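Local coordinates for THUMP domain-containing protein (Pyrococcus horikoshii, PDB 1VBK) that probably binds RNA and ATP, as a THUMP-domain protein related to the tRNA-thiolation and thiamine-biosynthesis enzyme ThiI, at residues Leu174-Ile185 / Met198-Val208; Glu23-Leu34 / Ile44-Val53. All coordinates share one frame; numbering follows the deposited sequence.

Contact 1: residues Leu174-Ile185 / Met198-Val208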
loop_
_atom_site.group_PDB
_atom_site.type_symbol
_atom_site.label_atom_id
_atom_site.label_comp_id
_atom_site.label_asym_id
_atom_site.label_seq_id
_atom_site.Cartn_x
_atom_site.Cartn_y
_atom_site.Cartn_z
ATOM N N LEU A 174 7.189 -14.377 8.526
ATOM C CA LEU A 174 7.339 -14.084 7.102
ATOM C C LEU A 174 8.374 -12.978 6.904
ATOM O O LEU A 174 8.539 -12.112 7.757
ATOM C CB LEU A 174 5.987 -13.667 6.514
ATOM C CG LEU A 174 4.882 -14.732 6.602
ATOM C CD1 LEU A 174 3.538 -14.122 6.236
ATOM C CD2 LEU A 174 5.205 -15.902 5.667
ATOM N N PRO A 175 9.093 -12.998 5.773
ATOM C CA PRO A 175 10.109 -11.972 5.517
ATOM C C PRO A 175 9.534 -10.554 5.543
ATOM O O PRO A 175 8.467 -10.301 4.989
ATOM C CB PRO A 175 10.647 -12.352 4.136
ATOM C CG PRO A 175 10.379 -13.832 4.045
ATOM C CD PRO A 175 9.011 -13.950 4.655
ATOM N N ILE A 176 10.244 -9.637 6.194
ATOM C CA ILE A 176 9.797 -8.249 6.270
ATOM C C ILE A 176 9.675 -7.706 4.849
ATOM O O ILE A 176 10.615 -7.789 4.061
ATOM C CB ILE A 176 10.803 -7.382 7.066
ATOM C CG1 ILE A 176 10.795 -7.809 8.539
ATOM C CG2 ILE A 176 10.452 -5.897 6.929
ATOM C CD1 ILE A 176 11.687 -6.985 9.434
ATOM N N GLY A 177 8.508 -7.161 4.524
ATOM C CA GLY A 177 8.300 -6.619 3.193
ATOM C C GLY A 177 7.388 -7.450 2.306
ATOM O O GLY A 177 6.841 -6.936 1.333
ATOM N N THR A 178 7.213 -8.728 2.631
ATOM C CA THR A 178 6.357 -9.593 1.825
ATOM C C THR A 178 4.872 -9.346 2.069
ATOM O O THR A 178 4.033 -9.745 1.261
ATOM C CB THR A 178 6.644 -11.089 2.094
ATOM O OG1 THR A 178 6.459 -11.371 3.488
ATOM C CG2 THR A 178 8.060 -11.442 1.683
ATOM N N GLU A 179 4.541 -8.687 3.175
ATOM C CA GLU A 179 3.140 -8.425 3.481
ATOM C C GLU A 179 2.768 -6.947 3.574
ATOM O O GLU A 179 1.858 -6.580 4.314
ATOM C CB GLU A 179 2.739 -9.141 4.773
ATOM C CG GLU A 179 2.790 -10.672 4.700
ATOM C CD GLU A 179 1.840 -11.266 3.663
ATOM O OE1 GLU A 179 0.683 -10.796 3.563
ATOM O OE2 GLU A 179 2.245 -12.214 2.956
ATOM N N GLY A 180 3.470 -6.099 2.831
ATOM C CA GLY A 180 3.143 -4.684 2.836
ATOM C C GLY A 180 3.842 -3.799 3.852
ATOM O O GLY A 180 4.723 -4.241 4.597
ATOM N N ARG A 181 3.427 -2.534 3.881
ATOM C CA ARG A 181 4.006 -1.544 4.777
ATOM C C ARG A 181 2.957 -0.841 5.637
ATOM O O ARG A 181 1.897 -0.452 5.150
ATOM C CB ARG A 181 4.778 -0.509 3.955
ATOM C CG ARG A 181 5.085 0.788 4.682
ATOM C CD ARG A 181 5.688 1.796 3.724
ATOM N NE ARG A 181 7.032 1.401 3.318
ATOM C CZ ARG A 181 7.686 1.912 2.281
ATOM N NH1 ARG A 181 7.120 2.842 1.525
ATOM N NH2 ARG A 181 8.921 1.507 2.017
ATOM N N MET A 182 3.272 -0.676 6.917
ATOM C CA MET A 182 2.373 -0.013 7.857
ATOM C C MET A 182 3.184 0.893 8.766
ATOM O O MET A 182 4.405 0.776 8.837
ATOM C CB MET A 182 1.664 -1.043 8.743
ATOM C CG MET A 182 0.880 -2.108 8.010
ATOM S SD MET A 182 -0.007 -3.113 9.204
ATOM C CE MET A 182 -0.956 -4.173 8.128
ATOM N N ILE A 183 2.512 1.816 9.449
ATOM C CA ILE A 183 3.215 2.666 10.398
ATOM C C ILE A 183 2.870 2.053 11.743
ATOM O O ILE A 183 1.799 1.463 11.905
ATOM C CB ILE A 183 2.730 4.144 10.388
ATOM C CG1 ILE A 183 1.240 4.213 10.725
ATOM C CG2 ILE A 183 3.040 4.787 9.044
ATOM C CD1 ILE A 183 0.721 5.635 10.930
ATOM N N GLY A 184 3.784 2.164 12.696
ATOM C CA GLY A 184 3.531 1.618 14.012
ATOM C C GLY A 184 3.644 2.750 15.005
ATOM O O GLY A 184 4.681 3.408 15.075
ATOM N N ILE A 185 2.577 3.001 15.756
ATOM C CA ILE A 185 2.608 4.075 16.738
ATOM C C ILE A 185 3.350 3.540 17.953
ATOM O O ILE A 185 2.831 2.703 18.693
ATOM C CB ILE A 185 1.186 4.522 17.141
ATOM C CG1 ILE A 185 0.378 4.898 15.894
ATOM C CG2 ILE A 185 1.267 5.722 18.081
ATOM C CD1 ILE A 185 1.009 5.989 15.047
ATOM N N MET A 198 4.037 -7.678 14.377
ATOM C CA MET A 198 3.627 -7.411 13.001
ATOM C C MET A 198 4.786 -7.576 12.016
ATOM O O MET A 198 4.588 -8.034 10.889
ATOM C CB MET A 198 3.028 -6.009 12.891
ATOM C CG MET A 198 1.718 -5.841 13.642
ATOM S SD MET A 198 0.468 -7.021 13.098
ATOM C CE MET A 198 0.072 -6.371 11.476
ATOM N N MET A 199 5.993 -7.203 12.429
ATOM C CA MET A 199 7.143 -7.377 11.552
ATOM C C MET A 199 7.315 -8.880 11.299
ATOM O O MET A 199 7.627 -9.308 10.184
ATOM C CB MET A 199 8.409 -6.805 12.191
ATOM C CG MET A 199 8.440 -5.286 12.237
ATOM S SD MET A 199 10.048 -4.636 12.739
ATOM C CE MET A 199 9.853 -4.635 14.505
ATOM N N LYS A 200 7.082 -9.672 12.342
ATOM C CA LYS A 200 7.194 -11.126 12.260
ATOM C C LYS A 200 6.206 -11.688 11.239
ATOM O O LYS A 200 6.429 -12.756 10.669
ATOM C CB LYS A 200 6.938 -11.747 13.639
ATOM C CG LYS A 200 7.026 -13.277 13.695
ATOM C CD LYS A 200 6.817 -13.774 15.132
ATOM C CE LYS A 200 6.801 -15.293 15.224
ATOM N NZ LYS A 200 5.662 -15.893 14.476
ATOM N N ARG A 201 5.112 -10.968 11.013
ATOM C CA ARG A 201 4.107 -11.393 10.044
ATOM C C ARG A 201 4.447 -10.836 8.656
ATOM O O ARG A 201 3.593 -10.756 7.770
ATOM C CB ARG A 201 2.714 -10.929 10.492
ATOM C CG ARG A 201 2.257 -11.560 11.808
ATOM C CD ARG A 201 0.964 -10.930 12.321
ATOM N NE ARG A 201 -0.173 -11.159 11.432
ATOM C CZ ARG A 201 -0.879 -12.288 11.388
ATOM N NH1 ARG A 201 -0.569 -13.302 12.182
ATOM N NH2 ARG A 201 -1.904 -12.399 10.554
ATOM N N GLY A 202 5.705 -10.443 8.479
ATOM C CA GLY A 202 6.163 -9.928 7.198
ATOM C C GLY A 202 5.849 -8.482 6.865
ATOM O O GLY A 202 6.010 -8.060 5.720
ATOM N N VAL A 203 5.412 -7.709 7.852
ATOM C CA VAL A 203 5.081 -6.311 7.610
ATOM C C VAL A 203 6.253 -5.365 7.828
ATOM O O VAL A 203 6.917 -5.407 8.869
ATOM C CB VAL A 203 3.917 -5.849 8.514
ATOM C CG1 VAL A 203 3.612 -4.375 8.259
ATOM C CG2 VAL A 203 2.680 -6.708 8.252
ATOM N N GLU A 204 6.520 -4.524 6.836
ATOM C CA GLU A 204 7.580 -3.537 6.962
ATOM C C GLU A 204 6.949 -2.422 7.786
ATOM O O GLU A 204 5.935 -1.845 7.383
ATOM C CB GLU A 204 7.993 -2.997 5.593
ATOM C CG GLU A 204 8.786 -1.707 5.676
ATOM C CD GLU A 204 9.303 -1.240 4.333
ATOM O OE1 GLU A 204 8.530 -1.253 3.351
ATOM O OE2 GLU A 204 10.485 -0.851 4.267
ATOM N N VAL A 205 7.539 -2.114 8.933
ATOM C CA VAL A 205 6.972 -1.087 9.794
ATOM C C VAL A 205 7.798 0.184 9.932
ATOM O O VAL A 205 9.005 0.139 10.167
ATOM C CB VAL A 205 6.711 -1.648 11.212
ATOM C CG1 VAL A 205 6.121 -0.563 12.104
ATOM C CG2 VAL A 205 5.759 -2.835 11.136
ATOM N N ILE A 206 7.129 1.322 9.769
ATOM C CA ILE A 206 7.768 2.616 9.932
ATOM C C ILE A 206 7.343 3.056 11.333
ATOM O O ILE A 206 6.168 3.352 11.569
ATOM C CB ILE A 206 7.255 3.652 8.907
ATOM C CG1 ILE A 206 7.658 3.235 7.490
ATOM C CG2 ILE A 206 7.834 5.027 9.228
ATOM C CD1 ILE A 206 7.158 4.183 6.411
ATOM N N PRO A 207 8.286 3.083 12.287
ATOM C CA PRO A 207 7.923 3.496 13.643
ATOM C C PRO A 207 7.655 4.993 13.711
ATOM O O PRO A 207 8.415 5.793 13.162
ATOM C CB PRO A 207 9.141 3.079 14.463
ATOM C CG PRO A 207 10.266 3.311 13.496
ATOM C CD PRO A 207 9.715 2.726 12.208
ATOM N N VAL A 208 6.570 5.365 14.383
ATOM C CA VAL A 208 6.209 6.770 14.508
ATOM C C VAL A 208 5.978 7.159 15.957
ATOM O O VAL A 208 5.258 6.477 16.689
ATOM C CB VAL A 208 4.918 7.105 13.715
ATOM C CG1 VAL A 208 4.524 8.571 13.942
ATOM C CG2 VAL A 208 5.134 6.849 12.232
#
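Arg181 and Glu204, paired across the strands on one face of the sheet, both hold CG anti to the backbone N (chi1 163° in each) and so run side by side, pointing the same way. Arg181 then bends at chi3 (-70°) and turns the edge of its guanidinium to the carboxylate; NE lies 3.0 Å from Glu204 OE1 in a salt bridge whose bonds are weak, the two planes being 47° apart. Arg181 NH1 is taken by Phe254 O and by Asp253 O of the second subunit. Beneath, strands 181-185 and 204-208 run parallel, Met182 N giving to Glu204 O (2.9 Å) and Met182 O accepting from Ile206 N. They are the strands of a right-handed beta-alpha-beta unit in the ThiI-family, HUP-type parallel sheet, with helix 189-200 as the crossover. On the other face Met182 CG sits 3.6 Å from Val203 CG1, and the Met198 side chain crosses that of Met182 at about a right angle, its CE 4.0 Å from Met182 SD. The helix ends in a Schellman motif at Gly202, whose O is gripped from opposite faces of its plane by Gly177 N (2.9 Å) and Glu179 N (3.0 Å), while Lys200 O receives Leu174 N.

Contact 2: residues Glu23-Leu34 / Ile44-Val53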
loop_
_atom_site.group_PDB
_atom_site.type_symbol
_atom_site.label_atom_id
_atom_site.label_comp_id
_atom_site.label_asym_id
_atom_site.label_seq_id
_atom_site.Cartn_x
_atom_site.Cartn_y
_atom_site.Cartn_z
ATOM N N GLU A 23 11.528 -15.476 -1.831
ATOM C CA GLU A 23 12.959 -15.741 -1.737
ATOM C C GLU A 23 13.827 -14.508 -2.002
ATOM O O GLU A 23 14.820 -14.285 -1.310
ATOM C CB GLU A 23 13.338 -16.883 -2.691
ATOM C CG GLU A 23 12.613 -18.192 -2.362
ATOM C CD GLU A 23 12.875 -19.303 -3.363
ATOM O OE1 GLU A 23 12.866 -19.027 -4.581
ATOM O OE2 GLU A 23 13.076 -20.460 -2.932
ATOM N N LYS A 24 13.462 -13.705 -2.996
ATOM C CA LYS A 24 14.239 -12.505 -3.300
ATOM C C LYS A 24 14.208 -11.506 -2.152
ATOM O O LYS A 24 15.225 -10.891 -1.825
ATOM C CB LYS A 24 13.716 -11.841 -4.572
ATOM C CG LYS A 24 14.049 -12.629 -5.824
ATOM C CD LYS A 24 13.515 -11.961 -7.071
ATOM C CE LYS A 24 13.938 -12.739 -8.304
ATOM N NZ LYS A 24 13.397 -12.117 -9.534
ATOM N N ILE A 25 13.040 -11.348 -1.542
ATOM C CA ILE A 25 12.874 -10.420 -0.427
ATOM C C ILE A 25 13.643 -10.930 0.796
ATOM O O ILE A 25 14.284 -10.156 1.513
ATOM C CB ILE A 25 11.371 -10.243 -0.096
ATOM C CG1 ILE A 25 10.659 -9.565 -1.273
ATOM C CG2 ILE A 25 11.203 -9.417 1.162
ATOM C CD1 ILE A 25 9.139 -9.472 -1.120
ATOM N N LEU A 26 13.599 -12.239 1.022
ATOM C CA LEU A 26 14.323 -12.822 2.151
ATOM C C LEU A 26 15.838 -12.675 1.961
ATOM O O LEU A 26 16.557 -12.356 2.910
ATOM C CB LEU A 26 13.951 -14.297 2.325
ATOM C CG LEU A 26 14.672 -15.087 3.428
ATOM C CD1 LEU A 26 14.582 -14.352 4.761
ATOM C CD2 LEU A 26 14.043 -16.475 3.537
ATOM N N MET A 27 16.330 -12.894 0.743
ATOM C CA MET A 27 17.766 -12.748 0.500
ATOM C C MET A 27 18.176 -11.294 0.688
ATOM O O MET A 27 19.286 -11.011 1.136
ATOM C CB MET A 27 18.144 -13.209 -0.912
ATOM C CG MET A 27 18.070 -14.712 -1.098
ATOM S SD MET A 27 18.826 -15.255 -2.630
ATOM C CE MET A 27 17.457 -14.963 -3.777
ATOM N N ASN A 28 17.278 -10.379 0.331
ATOM C CA ASN A 28 17.540 -8.948 0.480
ATOM C C ASN A 28 17.739 -8.620 1.956
ATOM O O ASN A 28 18.682 -7.929 2.331
ATOM C CB ASN A 28 16.364 -8.128 -0.053
ATOM C CG ASN A 28 16.516 -6.644 0.233
ATOM O OD1 ASN A 28 17.268 -5.946 -0.443
ATOM N ND2 ASN A 28 15.817 -6.163 1.252
ATOM N N ASN A 29 16.838 -9.126 2.792
ATOM C CA ASN A 29 16.906 -8.886 4.223
ATOM C C ASN A 29 18.135 -9.541 4.853
ATOM O O ASN A 29 18.724 -9.003 5.789
ATOM C CB ASN A 29 15.617 -9.382 4.887
ATOM C CG ASN A 29 14.378 -8.695 4.327
ATOM O OD1 ASN A 29 14.481 -7.653 3.668
ATOM N ND2 ASN A 29 13.201 -9.264 4.590
ATOM N N ILE A 30 18.528 -10.697 4.327
ATOM C CA ILE A 30 19.700 -11.407 4.828
ATOM C C ILE A 30 20.951 -10.585 4.504
ATOM O O ILE A 30 21.847 -10.444 5.337
ATOM C CB ILE A 30 19.790 -12.820 4.195
ATOM C CG1 ILE A 30 18.705 -13.717 4.817
ATOM C CG2 ILE A 30 21.191 -13.412 4.389
ATOM C CD1 ILE A 30 18.553 -15.071 4.162
ATOM N N ARG A 31 21.010 -10.039 3.292
ATOM C CA ARG A 31 22.151 -9.216 2.896
ATOM C C ARG A 31 22.244 -7.983 3.800
ATOM O O ARG A 31 23.320 -7.640 4.291
ATOM C CB ARG A 31 22.011 -8.759 1.442
ATOM C CG ARG A 31 23.134 -7.835 0.985
ATOM C CD ARG A 31 22.870 -7.288 -0.408
ATOM N NE ARG A 31 21.588 -6.593 -0.476
ATOM C CZ ARG A 31 21.325 -5.439 0.129
ATOM N NH1 ARG A 31 22.259 -4.831 0.852
ATOM N NH2 ARG A 31 20.119 -4.897 0.019
ATOM N N GLU A 32 21.110 -7.321 4.003
ATOM C CA GLU A 32 21.058 -6.131 4.846
ATOM C C GLU A 32 21.543 -6.429 6.259
ATOM O O GLU A 32 22.282 -5.639 6.845
ATOM C CB GLU A 32 19.632 -5.581 4.901
ATOM C CG GLU A 32 19.217 -4.801 3.670
ATOM C CD GLU A 32 19.940 -3.471 3.565
ATOM O OE1 GLU A 32 19.823 -2.659 4.510
ATOM O OE2 GLU A 32 20.625 -3.238 2.545
ATOM N N ALA A 33 21.132 -7.574 6.797
ATOM C CA ALA A 33 21.530 -7.972 8.144
ATOM C C ALA A 33 23.033 -8.197 8.272
ATOM O O ALA A 33 23.668 -7.687 9.198
ATOM C CB ALA A 33 20.787 -9.230 8.554
ATOM N N LEU A 34 23.603 -8.968 7.351
ATOM C CA LEU A 34 25.032 -9.256 7.386
ATOM C C LEU A 34 25.877 -7.998 7.164
ATOM O O LEU A 34 26.890 -7.793 7.839
ATOM C CB LEU A 34 25.378 -10.325 6.341
ATOM C CG LEU A 34 24.737 -11.702 6.594
ATOM C CD1 LEU A 34 25.084 -12.653 5.459
ATOM C CD2 LEU A 34 25.226 -12.265 7.913
ATOM N N ILE A 44 25.296 -15.068 -1.774
ATOM C CA ILE A 44 23.995 -15.401 -1.198
ATOM C C ILE A 44 23.140 -15.788 -2.398
ATOM O O ILE A 44 23.032 -15.023 -3.357
ATOM C CB ILE A 44 23.321 -14.201 -0.496
ATOM C CG1 ILE A 44 24.162 -13.739 0.695
ATOM C CG2 ILE A 44 21.913 -14.597 -0.029
ATOM C CD1 ILE A 44 23.673 -12.437 1.310
ATOM N N PHE A 45 22.559 -16.983 -2.368
ATOM C CA PHE A 45 21.711 -17.422 -3.466
ATOM C C PHE A 45 20.660 -18.408 -2.986
ATOM O O PHE A 45 20.806 -19.016 -1.922
ATOM C CB PHE A 45 22.550 -18.025 -4.615
ATOM C CG PHE A 45 23.314 -19.273 -4.246
ATOM C CD1 PHE A 45 22.660 -20.490 -4.079
ATOM C CD2 PHE A 45 24.696 -19.235 -4.099
ATOM C CE1 PHE A 45 23.373 -21.653 -3.776
ATOM C CE2 PHE A 45 25.418 -20.391 -3.797
ATOM C CZ PHE A 45 24.754 -21.604 -3.635
ATOM N N SER A 46 19.598 -18.546 -3.773
ATOM C CA SER A 46 18.494 -19.441 -3.457
ATOM C C SER A 46 18.391 -20.535 -4.513
ATOM O O SER A 46 18.245 -20.241 -5.704
ATOM C CB SER A 46 17.180 -18.650 -3.428
ATOM O OG SER A 46 16.067 -19.478 -3.118
ATOM N N ARG A 47 18.462 -21.790 -4.085
ATOM C CA ARG A 47 18.338 -22.900 -5.019
ATOM C C ARG A 47 17.610 -24.078 -4.393
ATOM O O ARG A 47 17.893 -24.476 -3.265
ATOM C CB ARG A 47 19.716 -23.321 -5.536
ATOM C CG ARG A 47 20.298 -22.314 -6.529
ATOM C CD ARG A 47 21.760 -22.569 -6.816
ATOM N NE ARG A 47 22.399 -21.371 -7.347
ATOM C CZ ARG A 47 23.715 -21.195 -7.428
ATOM N NH1 ARG A 47 24.542 -22.153 -7.017
ATOM N NH2 ARG A 47 24.200 -20.051 -7.901
ATOM N N HIS A 48 16.639 -24.598 -5.132
ATOM C CA HIS A 48 15.839 -25.737 -4.704
ATOM C C HIS A 48 15.228 -25.620 -3.310
ATOM O O HIS A 48 15.286 -26.559 -2.516
ATOM C CB HIS A 48 16.673 -27.012 -4.829
ATOM C CG HIS A 48 17.056 -27.327 -6.241
ATOM N ND1 HIS A 48 16.136 -27.728 -7.186
ATOM C CD2 HIS A 48 18.242 -27.230 -6.887
ATOM C CE1 HIS A 48 16.738 -27.864 -8.354
ATOM N NE2 HIS A 48 18.016 -27.567 -8.201
ATOM N N GLY A 49 14.645 -24.460 -3.022
ATOM C CA GLY A 49 13.984 -24.250 -1.745
ATOM C C GLY A 49 14.861 -23.920 -0.558
ATOM O O GLY A 49 14.373 -23.841 0.568
ATOM N N ARG A 50 16.149 -23.726 -0.808
ATOM C CA ARG A 50 17.104 -23.393 0.241
ATOM C C ARG A 50 17.877 -22.138 -0.138
ATOM O O ARG A 50 18.038 -21.829 -1.315
ATOM C CB ARG A 50 18.126 -24.525 0.414
ATOM C CG ARG A 50 17.612 -25.790 1.069
ATOM C CD ARG A 50 17.534 -25.608 2.571
ATOM N NE ARG A 50 17.433 -26.882 3.279
ATOM C CZ ARG A 50 16.323 -27.605 3.381
ATOM N NH1 ARG A 50 15.198 -27.189 2.819
ATOM N NH2 ARG A 50 16.340 -28.745 4.061
ATOM N N ILE A 51 18.347 -21.417 0.869
ATOM C CA ILE A 51 19.177 -20.251 0.629
ATOM C C ILE A 51 20.531 -20.631 1.212
ATOM O O ILE A 51 20.622 -21.167 2.325
ATOM C CB ILE A 51 18.633 -18.989 1.319
ATOM C CG1 ILE A 51 17.497 -18.404 0.478
ATOM C CG2 ILE A 51 19.752 -17.949 1.481
ATOM C CD1 ILE A 51 16.762 -17.247 1.142
ATOM N N ILE A 52 21.579 -20.393 0.440
ATOM C CA ILE A 52 22.921 -20.705 0.876
ATOM C C ILE A 52 23.706 -19.410 0.954
ATOM O O ILE A 52 23.695 -18.611 0.013
ATOM C CB ILE A 52 23.642 -21.651 -0.125
ATOM C CG1 ILE A 52 22.909 -22.997 -0.219
ATOM C CG2 ILE A 52 25.101 -21.855 0.305
ATOM C CD1 ILE A 52 22.927 -23.830 1.062
ATOM N N VAL A 53 24.368 -19.200 2.087
ATOM C CA VAL A 53 25.205 -18.028 2.276
ATOM C C VAL A 53 26.639 -18.543 2.309
ATOM O O VAL A 53 27.020 -19.229 3.251
ATOM C CB VAL A 53 24.923 -17.319 3.625
ATOM C CG1 VAL A 53 25.861 -16.131 3.793
ATOM C CG2 VAL A 53 23.484 -16.865 3.685
HETATM O O HOH W 1 14.566 -22.099 -4.688
#
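Met27 lies between Ile44 and Ile51, and the apolar contacts are laid out around these three. Its CG lies 3.6 Å from Ile51 CD1, while on the Ile44 side the two chains slide past each other in opposite directions, Met27 CG coming to 4.0 Å from Ile44 CG2. The bend at chi3 (-83°) turns the methyl over strand 44-47, where CE meets Ser46 CB at 3.7 Å and the sulfur rests against the backbone between Phe45 and Ser46. One turn later along the helix, Ile30 reaches tip to tip toward Ile51, CD1 to CG2 at 4.1 Å, and sets its CG2 branch between Ile44 and Val53. Leu34 CD1 and Val53 CG1 meet end-on at 3.9 Å, and Leu26 adds CD2 beside Ile51 CD1. Ile44 CD1 also lies along the CA and CB of Arg31, an aliphatic contact at the margin.

Polar contacts gather at the turn end of the hairpin. Glu23 extends beyond CG, carrying its carboxylate past Ser46 toward the type I' turn 47-50. A water donates to Glu23 OE2 at 2.8 Å and accepts from Gly49 N at 2.9 Å, so that the acid reaches the turn backbone through solvent. The same OE2 takes a hydrogen bond from Tyr8 and a salt bridge from Arg19, partners that would hold the carboxylate in place and probably favour its charged form.

The helix axis runs nearly antiparallel to strand 44-47 (155°) and within 26° of strand 50-53. Strand 3-8 continues the sheet beside 50-54, and helix 58-65 closes over Ile30 and Leu34: an alpha/beta sandwich of helices on one face of an antiparallel sheet, as expected of the ThiI ferredoxin-like domain.

The two contacts show how a modular chain is assembled: contact 2 belongs to the ferredoxin-like region and contact 1 to the ThiI-family region, yet they touch. Contact 2 closes before contact 1 opens, the THUMP domain lies between them in sequence, and their centres are about 19 Å apart. Their sheets are separate, a mixed one for 44-53 and a five-stranded parallel one for 174-185 and 198-208. Helix 19-36 joins them, since it covers the hairpin with one side and meets the loop 174-180 with another. There Asn29 ND2 probably hydrogen-bonds Ile176 O (3.0 Å), and Ile25 CD1 packs on Thr178 CG2. The two regions are thus in direct contact.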